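Local atomic coordinates of naphthalene dioxygenase small subunit (Rhodococcus sp., PDB entry 2B1X), a protein that forms the small (beta) subunit of naphthalene 1,2-dioxygenase, a Rieske non-heme iron oxygenase that uses dioxygen to hydroxylate naphthalene. Residues R13-W18 and D140-A145; E17-E22 and V115-L120; V102-G107 and D111-T116. One frame throughout, in Å; residues are numbered along the deposited sequence.

Contact 1 (R13-W18 and D140-A145); sequences REITEW and DVLRRA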
ATOM      1  N   ARG B  13      14.339  20.226  29.361  1.00 32.03           N
ATOM      2  CA  ARG B  13      15.441  20.130  28.421  1.00 30.95           C
ATOM      3  C   ARG B  13      16.196  18.815  28.598  1.00 30.02           C
ATOM      4  O   ARG B  13      16.389  18.061  27.642  1.00 29.72           O
ATOM      5  CB  ARG B  13      16.397  21.318  28.581  1.00 30.75           C
ATOM      6  CG  ARG B  13      17.229  21.567  27.335  1.00 31.92           C
ATOM      7  CD  ARG B  13      18.485  22.365  27.560  1.00 32.61           C
ATOM      8  NE  ARG B  13      19.611  21.846  26.791  1.00 32.19           N
ATOM      9  CZ  ARG B  13      20.727  22.528  26.537  1.00 32.91           C
ATOM     10  NH1 ARG B  13      20.872  23.767  26.983  1.00 31.31           N
ATOM     11  NH2 ARG B  13      21.710  21.970  25.840  1.00 32.85           N
ATOM     12  N   GLU B  14      16.605  18.547  29.828  1.00 28.99           N
ATOM     13  CA  GLU B  14      17.350  17.350  30.147  1.00 28.87           C
ATOM     14  C   GLU B  14      16.579  16.087  29.772  1.00 27.35           C
ATOM     15  O   GLU B  14      17.144  15.172  29.165  1.00 26.68           O
ATOM     16  CB  GLU B  14      17.728  17.336  31.633  1.00 29.43           C
ATOM     17  CG  GLU B  14      18.779  18.370  32.012  1.00 33.27           C
ATOM     18  CD  GLU B  14      19.192  18.290  33.477  1.00 39.04           C
ATOM     19  OE1 GLU B  14      18.666  17.410  34.218  1.00 40.68           O
ATOM     20  OE2 GLU B  14      20.058  19.113  33.893  1.00 42.08           O
ATOM     21  N   ILE B  15      15.298  16.048  30.134  1.00 25.69           N
ATOM     22  CA  ILE B  15      14.462  14.884  29.864  1.00 24.83           C
ATOM     23  C   ILE B  15      14.278  14.712  28.358  1.00 23.90           C
ATOM     24  O   ILE B  15      14.422  13.609  27.827  1.00 23.81           O
ATOM     25  CB  ILE B  15      13.123  14.959  30.635  1.00 24.89           C
ATOM     26  CG1 ILE B  15      13.379  14.616  32.117  1.00 24.46           C
ATOM     27  CG2 ILE B  15      12.096  14.021  30.036  1.00 23.56           C
ATOM     28  CD1 ILE B  15      12.218  14.885  33.067  1.00 22.37           C
ATOM     29  N   THR B  16      14.029  15.817  27.678  1.00 22.96           N
ATOM     30  CA  THR B  16      13.865  15.790  26.229  1.00 22.92           C
ATOM     31  C   THR B  16      15.150  15.272  25.577  1.00 22.72           C
ATOM     32  O   THR B  16      15.092  14.354  24.768  1.00 22.38           O
ATOM     33  CB  THR B  16      13.420  17.162  25.714  1.00 22.95           C
ATOM     34  OG1 THR B  16      12.165  17.493  26.331  1.00 22.38           O
ATOM     35  CG2 THR B  16      13.092  17.110  24.208  1.00 21.99           C
ATOM     36  N   GLU B  17      16.303  15.798  26.005  1.00 22.23           N
ATOM     37  CA  GLU B  17      17.587  15.353  25.481  1.00 22.15           C
ATOM     38  C   GLU B  17      17.814  13.880  25.795  1.00 21.13           C
ATOM     39  O   GLU B  17      18.359  13.148  24.976  1.00 21.02           O
ATOM     40  CB  GLU B  17      18.742  16.248  25.960  1.00 23.05           C
ATOM     41  CG  GLU B  17      18.718  17.605  25.227  1.00 27.13           C
ATOM     42  CD  GLU B  17      19.898  18.532  25.514  1.00 32.36           C
ATOM     43  OE1 GLU B  17      20.577  18.394  26.572  1.00 32.68           O
ATOM     44  OE2 GLU B  17      20.132  19.442  24.668  1.00 34.63           O
ATOM     45  N   TRP B  18      17.379  13.441  26.976  1.00 19.74           N
ATOM     46  CA  TRP B  18      17.518  12.039  27.360  1.00 18.90           C
ATOM     47  C   TRP B  18      16.696  11.156  26.396  1.00 17.81           C
ATOM     48  O   TRP B  18      17.172  10.127  25.913  1.00 17.82           O
ATOM     49  CB  TRP B  18      17.093  11.854  28.819  1.00 18.37           C
ATOM     50  CG  TRP B  18      17.389  10.493  29.389  1.00 20.37           C
ATOM     51  CD1 TRP B  18      18.468  10.140  30.175  1.00 20.21           C
ATOM     52  CD2 TRP B  18      16.593   9.312  29.243  1.00 18.91           C
ATOM     53  NE1 TRP B  18      18.379   8.810  30.514  1.00 19.93           N
ATOM     54  CE2 TRP B  18      17.242   8.279  29.955  1.00 20.51           C
ATOM     55  CE3 TRP B  18      15.388   9.018  28.581  1.00 20.21           C
ATOM     56  CZ2 TRP B  18      16.724   6.973  30.026  1.00 20.62           C
ATOM     57  CZ3 TRP B  18      14.880   7.722  28.636  1.00 21.17           C
ATOM     58  CH2 TRP B  18      15.552   6.715  29.361  1.00 20.34           C
ATOM     59  N   ASP B 140       6.013   6.981  30.347  1.00 18.53           N
ATOM     60  CA  ASP B 140       7.212   6.539  31.056  1.00 19.45           C
ATOM     61  C   ASP B 140       7.268   7.110  32.477  1.00 19.44           C
ATOM     62  O   ASP B 140       6.673   8.154  32.795  1.00 18.94           O
ATOM     63  CB  ASP B 140       8.518   6.964  30.357  1.00 19.65           C
ATOM     64  CG  ASP B 140       8.596   6.548  28.897  1.00 23.56           C
ATOM     65  OD1 ASP B 140       7.840   5.634  28.451  1.00 28.09           O
ATOM     66  OD2 ASP B 140       9.388   7.118  28.094  1.00 26.02           O
ATOM     67  N   VAL B 141       7.978   6.396  33.321  1.00 19.11           N
ATOM     68  CA  VAL B 141       8.444   6.947  34.592  1.00 19.74           C
ATOM     69  C   VAL B 141       9.963   6.968  34.504  1.00 19.79           C
ATOM     70  O   VAL B 141      10.601   5.932  34.327  1.00 18.78           O
ATOM     71  CB  VAL B 141       7.931   6.133  35.802  1.00 19.70           C
ATOM     72  CG1 VAL B 141       8.478   6.695  37.155  1.00 19.56           C
ATOM     73  CG2 VAL B 141       6.410   6.128  35.786  1.00 19.50           C
ATOM     74  N   LEU B 142      10.519   8.169  34.580  1.00 21.19           N
ATOM     75  CA  LEU B 142      11.966   8.365  34.647  1.00 23.09           C
ATOM     76  C   LEU B 142      12.386   8.726  36.074  1.00 23.96           C
ATOM     77  O   LEU B 142      11.678   9.466  36.763  1.00 24.04           O
ATOM     78  CB  LEU B 142      12.382   9.478  33.691  1.00 23.25           C
ATOM     79  CG  LEU B 142      12.883   9.132  32.288  1.00 23.96           C
ATOM     80  CD1 LEU B 142      12.372   7.794  31.716  1.00 25.57           C
ATOM     81  CD2 LEU B 142      12.614  10.295  31.354  1.00 22.90           C
ATOM     82  N   ARG B 143      13.538   8.210  36.499  1.00 24.99           N
ATOM     83  CA  ARG B 143      14.082   8.449  37.828  1.00 26.33           C
ATOM     84  C   ARG B 143      15.445   9.101  37.705  1.00 26.82           C
ATOM     85  O   ARG B 143      16.271   8.637  36.926  1.00 26.17           O
ATOM     86  CB  ARG B 143      14.251   7.132  38.578  1.00 26.85           C
ATOM     87  CG  ARG B 143      12.976   6.604  39.185  1.00 28.97           C
ATOM     88  CD  ARG B 143      13.144   6.066  40.593  1.00 28.17           C
ATOM     89  NE  ARG B 143      13.677   4.718  40.566  1.00 27.99           N
ATOM     90  CZ  ARG B 143      12.959   3.599  40.589  1.00 26.88           C
ATOM     91  NH1 ARG B 143      11.639   3.630  40.660  1.00 24.23           N
ATOM     92  NH2 ARG B 143      13.588   2.431  40.556  1.00 27.85           N
ATOM     93  N   ARG B 144      15.687  10.162  38.479  1.00 27.92           N
ATOM     94  CA  ARG B 144      17.018  10.774  38.552  1.00 29.29           C
ATOM     95  C   ARG B 144      18.037   9.760  39.033  1.00 29.41           C
ATOM     96  O   ARG B 144      17.751   8.963  39.914  1.00 29.58           O
ATOM     97  CB  ARG B 144      17.032  11.986  39.489  1.00 29.53           C
ATOM     98  CG  ARG B 144      16.547  13.271  38.850  1.00 30.85           C
ATOM     99  CD  ARG B 144      17.080  14.525  39.524  1.00 33.42           C
ATOM    100  NE  ARG B 144      16.189  15.674  39.352  1.00 35.24           N
ATOM    101  CZ  ARG B 144      16.234  16.512  38.319  1.00 36.76           C
ATOM    102  NH1 ARG B 144      17.125  16.332  37.336  1.00 35.89           N
ATOM    103  NH2 ARG B 144      15.377  17.534  38.268  1.00 37.11           N
ATOM    104  N   ALA B 145      19.210   9.772  38.417  1.00 30.38           N
ATOM    105  CA  ALA B 145      20.305   8.881  38.793  1.00 31.39           C
ATOM    106  C   ALA B 145      21.586   9.597  38.435  1.00 32.22           C
ATOM    107  O   ALA B 145      21.882   9.807  37.259  1.00 32.48           O
ATOM    108  CB  ALA B 145      20.205   7.541  38.064  1.00 31.31           C
TER
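Helix 10-27 packs against the C-terminal end of strand 132-145 through Ile15, Trp18 and Leu142. The two delta carbons of Leu142 divide the work. CD2 meets Ile15 CG2 at 4.0 Å, the two side chains pointing opposite ways as they pass. CD1 lies 4.0 Å from Trp18 CZ3, and Leu142 CG sits over one face of the indole. Trp18 reaches the strand because its CG stands anti to the backbone N (chi1 -171°), which swings the benzene half of the ring toward Leu142. This is the helix-on-sheet layer of the NTF2-like fold. Segments 13-18 and 140-145 make an angle of 112° between their N-to-C directions, and their axes pass 11.4 Å apart. With alanine in place of Leu142, the face of Trp18 would probably lose this cover and Ile15 CG2 one of its neighbours. The polar contact lies to one side. Arg144 starts off away from the helix, but its extended chain brings the guanidinium back. Glu14 OE1 meets its edge, in plane, in a long salt bridge of 3.6 Å to Arg144 NH1. The carboxylate stands at 90° to the guanidinium. Arg144 NH2 makes a weak hydrogen bond to Thr11 OG1.

Contact 2 (E17-E22 and V115-L120); sequences EWLYME and VTSNLL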
ATOM      1  N   GLU B  17      16.303  15.798  26.005  1.00 22.23           N
ATOM      2  CA  GLU B  17      17.587  15.353  25.481  1.00 22.15           C
ATOM      3  C   GLU B  17      17.814  13.880  25.795  1.00 21.13           C
ATOM      4  O   GLU B  17      18.359  13.148  24.976  1.00 21.02           O
ATOM      5  CB  GLU B  17      18.742  16.248  25.960  1.00 23.05           C
ATOM      6  CG  GLU B  17      18.718  17.605  25.227  1.00 27.13           C
ATOM      7  CD  GLU B  17      19.898  18.532  25.514  1.00 32.36           C
ATOM      8  OE1 GLU B  17      20.577  18.394  26.572  1.00 32.68           O
ATOM      9  OE2 GLU B  17      20.132  19.442  24.668  1.00 34.63           O
ATOM     10  N   TRP B  18      17.379  13.441  26.976  1.00 19.74           N
ATOM     11  CA  TRP B  18      17.518  12.039  27.360  1.00 18.90           C
ATOM     12  C   TRP B  18      16.696  11.156  26.396  1.00 17.81           C
ATOM     13  O   TRP B  18      17.172  10.127  25.913  1.00 17.82           O
ATOM     14  CB  TRP B  18      17.093  11.854  28.819  1.00 18.37           C
ATOM     15  CG  TRP B  18      17.389  10.493  29.389  1.00 20.37           C
ATOM     16  CD1 TRP B  18      18.468  10.140  30.175  1.00 20.21           C
ATOM     17  CD2 TRP B  18      16.593   9.312  29.243  1.00 18.91           C
ATOM     18  NE1 TRP B  18      18.379   8.810  30.514  1.00 19.93           N
ATOM     19  CE2 TRP B  18      17.242   8.279  29.955  1.00 20.51           C
ATOM     20  CE3 TRP B  18      15.388   9.018  28.581  1.00 20.21           C
ATOM     21  CZ2 TRP B  18      16.724   6.973  30.026  1.00 20.62           C
ATOM     22  CZ3 TRP B  18      14.880   7.722  28.636  1.00 21.17           C
ATOM     23  CH2 TRP B  18      15.552   6.715  29.361  1.00 20.34           C
ATOM     24  N   LEU B  19      15.481  11.580  26.080  1.00 17.28           N
ATOM     25  CA  LEU B  19      14.636  10.801  25.175  1.00 16.91           C
ATOM     26  C   LEU B  19      15.242  10.691  23.785  1.00 16.62           C
ATOM     27  O   LEU B  19      15.155   9.639  23.129  1.00 16.86           O
ATOM     28  CB  LEU B  19      13.234  11.420  25.072  1.00 17.18           C
ATOM     29  CG  LEU B  19      12.282  11.269  26.247  1.00 17.66           C
ATOM     30  CD1 LEU B  19      11.014  12.012  25.971  1.00 18.15           C
ATOM     31  CD2 LEU B  19      11.985   9.787  26.470  1.00 18.04           C
ATOM     32  N   TYR B  20      15.858  11.774  23.321  1.00 15.70           N
ATOM     33  CA  TYR B  20      16.421  11.758  21.973  1.00 15.62           C
ATOM     34  C   TYR B  20      17.685  10.907  21.953  1.00 15.55           C
ATOM     35  O   TYR B  20      17.957  10.242  20.968  1.00 15.93           O
ATOM     36  CB  TYR B  20      16.699  13.173  21.457  1.00 14.65           C
ATOM     37  CG  TYR B  20      15.493  14.063  21.298  1.00 14.90           C
ATOM     38  CD1 TYR B  20      15.657  15.436  21.183  1.00 14.26           C
ATOM     39  CD2 TYR B  20      14.184  13.544  21.178  1.00 15.70           C
ATOM     40  CE1 TYR B  20      14.590  16.285  21.005  1.00 14.76           C
ATOM     41  CE2 TYR B  20      13.069  14.409  20.982  1.00 14.46           C
ATOM     42  CZ  TYR B  20      13.294  15.777  20.901  1.00 16.20           C
ATOM     43  OH  TYR B  20      12.261  16.693  20.718  1.00 17.20           O
ATOM     44  N   MET B  21      18.448  10.927  23.040  1.00 15.78           N
ATOM     45  CA  MET B  21      19.630  10.063  23.187  1.00 16.37           C
ATOM     46  C   MET B  21      19.231   8.578  23.233  1.00 16.29           C
ATOM     47  O   MET B  21      19.916   7.713  22.689  1.00 16.36           O
ATOM     48  CB  MET B  21      20.393  10.463  24.451  1.00 16.52           C
ATOM     49  CG  MET B  21      21.558   9.523  24.885  1.00 18.36           C
ATOM     50  SD  MET B  21      20.986   8.047  25.810  1.00 24.02           S
ATOM     51  CE  MET B  21      20.418   8.760  27.401  1.00 22.16           C
ATOM     52  N   GLU B  22      18.111   8.296  23.889  1.00 15.80           N
ATOM     53  CA  GLU B  22      17.633   6.938  24.022  1.00 16.63           C
ATOM     54  C   GLU B  22      17.245   6.400  22.654  1.00 16.05           C
ATOM     55  O   GLU B  22      17.654   5.306  22.284  1.00 15.77           O
ATOM     56  CB  GLU B  22      16.418   6.881  24.952  1.00 16.70           C
ATOM     57  CG  GLU B  22      16.028   5.455  25.331  1.00 17.12           C
ATOM     58  CD  GLU B  22      14.521   5.227  25.434  1.00 19.10           C
ATOM     59  OE1 GLU B  22      13.750   6.212  25.512  1.00 19.95           O
ATOM     60  OE2 GLU B  22      14.097   4.047  25.481  1.00 18.76           O
ATOM     61  N   VAL B 115       6.665  11.026  31.949  1.00 22.24           N
ATOM     62  CA  VAL B 115       7.068  11.537  30.668  1.00 21.23           C
ATOM     63  C   VAL B 115       6.268  10.808  29.600  1.00 20.67           C
ATOM     64  O   VAL B 115       6.317   9.589  29.522  1.00 20.73           O
ATOM     65  CB  VAL B 115       8.582  11.375  30.456  1.00 21.55           C
ATOM     66  CG1 VAL B 115       9.003  11.931  29.107  1.00 21.23           C
ATOM     67  CG2 VAL B 115       9.340  12.068  31.602  1.00 20.61           C
ATOM     68  N   THR B 116       5.523  11.586  28.827  1.00 19.28           N
ATOM     69  CA  THR B 116       4.623  11.090  27.780  1.00 19.07           C
ATOM     70  C   THR B 116       5.049  11.637  26.413  1.00 18.25           C
ATOM     71  O   THR B 116       5.195  12.850  26.237  1.00 18.34           O
ATOM     72  CB  THR B 116       3.164  11.505  28.075  1.00 18.79           C
ATOM     73  OG1 THR B 116       2.833  11.178  29.428  1.00 20.56           O
ATOM     74  CG2 THR B 116       2.204  10.652  27.269  1.00 18.76           C
ATOM     75  N   SER B 117       5.280  10.735  25.466  1.00 17.08           N
ATOM     76  CA  SER B 117       5.646  11.159  24.110  1.00 16.72           C
ATOM     77  C   SER B 117       4.895  10.395  23.038  1.00 16.14           C
ATOM     78  O   SER B 117       4.510   9.247  23.258  1.00 15.82           O
ATOM     79  CB  SER B 117       7.157  11.034  23.910  1.00 16.20           C
ATOM     80  OG  SER B 117       7.653   9.779  24.364  1.00 16.12           O
ATOM     81  N   ASN B 118       4.680  11.040  21.880  1.00 15.29           N
ATOM     82  CA  ASN B 118       4.191  10.347  20.694  1.00 14.12           C
ATOM     83  C   ASN B 118       5.340   9.679  19.952  1.00 14.04           C
ATOM     84  O   ASN B 118       6.420  10.262  19.807  1.00 14.48           O
ATOM     85  CB  ASN B 118       3.440  11.325  19.791  1.00 13.99           C
ATOM     86  CG  ASN B 118       2.119  11.699  20.377  1.00 13.75           C
ATOM     87  OD1 ASN B 118       1.728  11.151  21.430  1.00 14.30           O
ATOM     88  ND2 ASN B 118       1.442  12.651  19.765  1.00 11.66           N
ATOM     89  N   LEU B 119       5.128   8.440  19.524  1.00 13.55           N
ATOM     90  CA  LEU B 119       6.183   7.686  18.860  1.00 13.17           C
ATOM     91  C   LEU B 119       5.648   7.278  17.526  1.00 12.52           C
ATOM     92  O   LEU B 119       4.569   6.664  17.443  1.00 12.23           O
ATOM     93  CB  LEU B 119       6.606   6.429  19.646  1.00 12.32           C
ATOM     94  CG  LEU B 119       7.459   5.413  18.856  1.00 13.30           C
ATOM     95  CD1 LEU B 119       8.882   5.912  18.533  1.00 11.14           C
ATOM     96  CD2 LEU B 119       7.524   4.079  19.607  1.00 13.33           C
ATOM     97  N   LEU B 120       6.371   7.637  16.473  1.00 12.29           N
ATOM     98  CA  LEU B 120       6.163   6.981  15.197  1.00 12.90           C
ATOM     99  C   LEU B 120       7.441   6.192  14.860  1.00 12.91           C
ATOM    100  O   LEU B 120       8.529   6.760  14.731  1.00 12.13           O
ATOM    101  CB  LEU B 120       5.772   7.982  14.099  1.00 13.02           C
ATOM    102  CG  LEU B 120       5.785   7.852  12.573  1.00 16.46           C
ATOM    103  CD1 LEU B 120       6.438   6.610  11.973  1.00 19.42           C
ATOM    104  CD2 LEU B 120       4.438   8.118  11.967  1.00 20.07           C
TER
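Leu19 and Val115 meet tip to tip where the N-terminal helix lies on the curved sheet of the NTF2-like fold. This is the tight part of the contact. Leu19 CD1 comes to 3.7 Å from Val115 CG1, and both residues are buried. Val115 CG1 is anti to the backbone N (chi1 -179°), which turns this methyl toward Leu19. The chain of Leu19 is extended, with chi2 at 177°, and sends CD1 straight at the strand. No hydrogen bond joins the two segments, and together they bury only 96 Å².

Ser117, two residues along the strand, is held more loosely. Its OG lies 4.3 Å from Leu19 CD1, and the approach is plain van der Waals proximity. That hydroxyl is instead satisfied by a hydrogen bond with Arg138 NH2 on the neighbouring strand. Beyond Ser117 the strand parts from the helix.

The opposite flank of the helix is partly exposed at Glu17 and Met21. Tyr20, also partly exposed, packs on Val102 of a second copy of the subunit. Met21 still has an aromatic neighbour within its own segment: its methyl CE lies over one face of the Trp18 ring, 3.6 Å above the plane and offset toward the rim.

Contact 3 (V102-G107 and D111-T116); sequences VRVATG and DEFKVT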
ATOM      1  N   VAL B 102       6.401  15.873  23.364  1.00 13.29           N
ATOM      2  CA  VAL B 102       6.928  15.462  24.683  1.00 13.22           C
ATOM      3  C   VAL B 102       6.251  16.230  25.815  1.00 14.98           C
ATOM      4  O   VAL B 102       6.275  17.468  25.848  1.00 15.91           O
ATOM      5  CB  VAL B 102       8.450  15.590  24.753  1.00 13.59           C
ATOM      6  CG1 VAL B 102       9.002  15.301  26.220  1.00 13.78           C
ATOM      7  CG2 VAL B 102       9.127  14.675  23.726  1.00 11.78           C
ATOM      8  N   ARG B 103       5.597  15.512  26.722  1.00 15.97           N
ATOM      9  CA  ARG B 103       4.985  16.138  27.900  1.00 17.01           C
ATOM     10  C   ARG B 103       5.665  15.610  29.158  1.00 17.45           C
ATOM     11  O   ARG B 103       5.845  14.392  29.335  1.00 18.07           O
ATOM     12  CB  ARG B 103       3.465  15.883  27.955  1.00 16.16           C
ATOM     13  CG  ARG B 103       2.671  16.510  26.792  1.00 16.82           C
ATOM     14  CD  ARG B 103       1.535  15.645  26.301  1.00 15.81           C
ATOM     15  NE  ARG B 103       2.084  14.654  25.382  1.00 15.15           N
ATOM     16  CZ  ARG B 103       1.483  13.529  25.025  1.00 14.97           C
ATOM     17  NH1 ARG B 103       0.285  13.236  25.524  1.00 14.92           N
ATOM     18  NH2 ARG B 103       2.081  12.699  24.171  1.00 13.32           N
ATOM     19  N   VAL B 104       6.063  16.527  30.029  1.00 18.64           N
ATOM     20  CA  VAL B 104       6.752  16.155  31.281  1.00 19.32           C
ATOM     21  C   VAL B 104       5.937  16.624  32.484  1.00 20.34           C
ATOM     22  O   VAL B 104       5.537  17.779  32.555  1.00 19.79           O
ATOM     23  CB  VAL B 104       8.170  16.761  31.348  1.00 19.40           C
ATOM     24  CG1 VAL B 104       8.898  16.339  32.638  1.00 19.74           C
ATOM     25  CG2 VAL B 104       8.963  16.359  30.114  1.00 18.00           C
ATOM     26  N   ALA B 105       5.682  15.712  33.416  1.00 21.28           N
ATOM     27  CA  ALA B 105       4.995  16.057  34.659  1.00 22.25           C
ATOM     28  C   ALA B 105       5.776  15.490  35.843  1.00 22.97           C
ATOM     29  O   ALA B 105       6.580  14.575  35.645  1.00 22.00           O
ATOM     30  CB  ALA B 105       3.572  15.519  34.638  1.00 21.76           C
ATOM     31  N   THR B 106       5.560  16.042  37.048  1.00 24.15           N
ATOM     32  CA  THR B 106       6.179  15.490  38.267  1.00 25.95           C
ATOM     33  C   THR B 106       5.631  14.102  38.586  1.00 27.06           C
ATOM     34  O   THR B 106       4.469  13.810  38.318  1.00 27.26           O
ATOM     35  CB  THR B 106       6.034  16.435  39.529  1.00 25.95           C
ATOM     36  OG1 THR B 106       4.686  16.904  39.670  1.00 26.26           O
ATOM     37  CG2 THR B 106       6.865  17.710  39.389  1.00 25.45           C
ATOM     38  N   GLY B 107       6.476  13.259  39.178  1.00 28.95           N
ATOM     39  CA  GLY B 107       6.110  11.890  39.495  1.00 31.05           C
ATOM     40  C   GLY B 107       5.484  11.758  40.871  1.00 32.67           C
ATOM     41  O   GLY B 107       5.145  12.755  41.497  1.00 32.43           O
ATOM     42  N   ASP B 111      12.312  13.359  42.498  1.00 38.67           N
ATOM     43  CA  ASP B 111      13.296  12.582  41.720  1.00 37.63           C
ATOM     44  C   ASP B 111      12.671  11.608  40.670  1.00 35.79           C
ATOM     45  O   ASP B 111      13.387  10.916  39.948  1.00 35.38           O
ATOM     46  CB  ASP B 111      14.364  11.924  42.646  1.00 38.45           C
ATOM     47  CG  ASP B 111      14.258  10.378  42.735  1.00 41.19           C
ATOM     48  OD1 ASP B 111      15.230   9.687  42.338  1.00 43.07           O
ATOM     49  OD2 ASP B 111      13.273   9.759  43.217  1.00 43.67           O
ATOM     50  N   GLU B 112      11.342  11.578  40.590  1.00 33.67           N
ATOM     51  CA  GLU B 112      10.639  10.815  39.560  1.00 31.61           C
ATOM     52  C   GLU B 112       9.819  11.753  38.675  1.00 30.28           C
ATOM     53  O   GLU B 112       9.239  12.728  39.166  1.00 29.53           O
ATOM     54  CB  GLU B 112       9.745   9.739  40.179  1.00 31.71           C
ATOM     55  CG  GLU B 112      10.498   8.498  40.634  1.00 32.82           C
ATOM     56  CD  GLU B 112       9.620   7.280  40.913  1.00 34.31           C
ATOM     57  OE1 GLU B 112       8.393   7.330  40.724  1.00 35.09           O
ATOM     58  OE2 GLU B 112      10.167   6.244  41.340  1.00 35.84           O
ATOM     59  N   PHE B 113       9.786  11.453  37.370  1.00 28.22           N
ATOM     60  CA  PHE B 113       9.026  12.238  36.406  1.00 26.84           C
ATOM     61  C   PHE B 113       8.157  11.354  35.499  1.00 26.02           C
ATOM     62  O   PHE B 113       8.567  10.265  35.090  1.00 25.34           O
ATOM     63  CB  PHE B 113       9.962  13.118  35.575  1.00 26.54           C
ATOM     64  CG  PHE B 113      10.719  14.120  36.389  1.00 26.69           C
ATOM     65  CD1 PHE B 113      11.951  13.788  36.963  1.00 26.83           C
ATOM     66  CD2 PHE B 113      10.191  15.389  36.622  1.00 25.68           C
ATOM     67  CE1 PHE B 113      12.659  14.714  37.740  1.00 26.65           C
ATOM     68  CE2 PHE B 113      10.892  16.324  37.402  1.00 26.64           C
ATOM     69  CZ  PHE B 113      12.128  15.981  37.962  1.00 26.27           C
ATOM     70  N   LYS B 114       6.945  11.831  35.215  1.00 25.31           N
ATOM     71  CA  LYS B 114       6.038  11.182  34.273  1.00 24.49           C
ATOM     72  C   LYS B 114       6.217  11.831  32.898  1.00 23.94           C
ATOM     73  O   LYS B 114       5.982  13.035  32.704  1.00 23.32           O
ATOM     74  CB  LYS B 114       4.578  11.252  34.744  1.00 24.96           C
ATOM     75  CG  LYS B 114       4.331  10.676  36.154  1.00 27.26           C
ATOM     76  CD  LYS B 114       2.830  10.707  36.554  1.00 30.57           C
ATOM     77  CE  LYS B 114       2.600  10.006  37.908  1.00 31.57           C
ATOM     78  NZ  LYS B 114       1.307  10.441  38.551  1.00 33.81           N
ATOM     79  N   VAL B 115       6.665  11.026  31.949  1.00 22.24           N
ATOM     80  CA  VAL B 115       7.068  11.537  30.668  1.00 21.23           C
ATOM     81  C   VAL B 115       6.268  10.808  29.600  1.00 20.67           C
ATOM     82  O   VAL B 115       6.317   9.589  29.522  1.00 20.73           O
ATOM     83  CB  VAL B 115       8.582  11.375  30.456  1.00 21.55           C
ATOM     84  CG1 VAL B 115       9.003  11.931  29.107  1.00 21.23           C
ATOM     85  CG2 VAL B 115       9.340  12.068  31.602  1.00 20.61           C
ATOM     86  N   THR B 116       5.523  11.586  28.827  1.00 19.28           N
ATOM     87  CA  THR B 116       4.623  11.090  27.780  1.00 19.07           C
ATOM     88  C   THR B 116       5.049  11.637  26.413  1.00 18.25           C
ATOM     89  O   THR B 116       5.195  12.850  26.237  1.00 18.34           O
ATOM     90  CB  THR B 116       3.164  11.505  28.075  1.00 18.79           C
ATOM     91  OG1 THR B 116       2.833  11.178  29.428  1.00 20.56           O
ATOM     92  CG2 THR B 116       2.204  10.652  27.269  1.00 18.76           C
TER
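Arg103 and Thr116 form an antiparallel hydrogen-bonded pair in a beta hairpin. Arg103 N donates to Thr116 O at 2.7 Å, and Thr116 N returns a bond to Arg103 O at 2.9 Å. Both are almost straight, at 172° and 174°. Ala105 and Lys114 form the next hydrogen-bonded pair. Val104 with Val115 and Thr106 with Phe113 are non-hydrogen-bonded pairs.

Near the turn the geometry is less regular. Gly107 N reaches Glu112 O at 2.8 Å from above the carbonyl plane.

Arg103 bends at chi2 and chi3, which folds its guanidinium back over Thr116. The methyl CG2 of Thr116 sits 3.4 Å from the guanidinium plane, under one face and displaced toward the edge of the group. The group is held from outside the hairpin. Arg103 NH1 forms salt bridges with Glu137 and with Glu24 of a third copy of the subunit, and NE bonds to Asn101 O.

On the face of Val104 and Val115, Val104 CG1 also comes to 4.3 Å from Phe113 CD2. Val104, Phe113 and Val115 all touch Ile15 of helix 10-27, while strand 112-124 pairs on its far side with strand 132-145.

Helix 10-27, near the N terminus, opens both contact 1 and contact 2, which share Glu17 and Trp18. The chain then runs through much of the fold before strand 94-106 turns into strand 112-124. Contact 3 closes this short hairpin. Its second strand also closes contact 2, and Val115 and Thr116 belong to both. Strand 132-145 follows and closes contact 1, the longest loop. The contact 2 loop lies within it, and contact 3 lies within that of contact 2, ending on the same strand. Strands 94-106, 112-124 and 132-145 are successive neighbours in the sheet. Backbone bonds from Asp140 N to Val115 O and from Phe113 N to Leu142 O stitch contact 1 to the others beneath one helix.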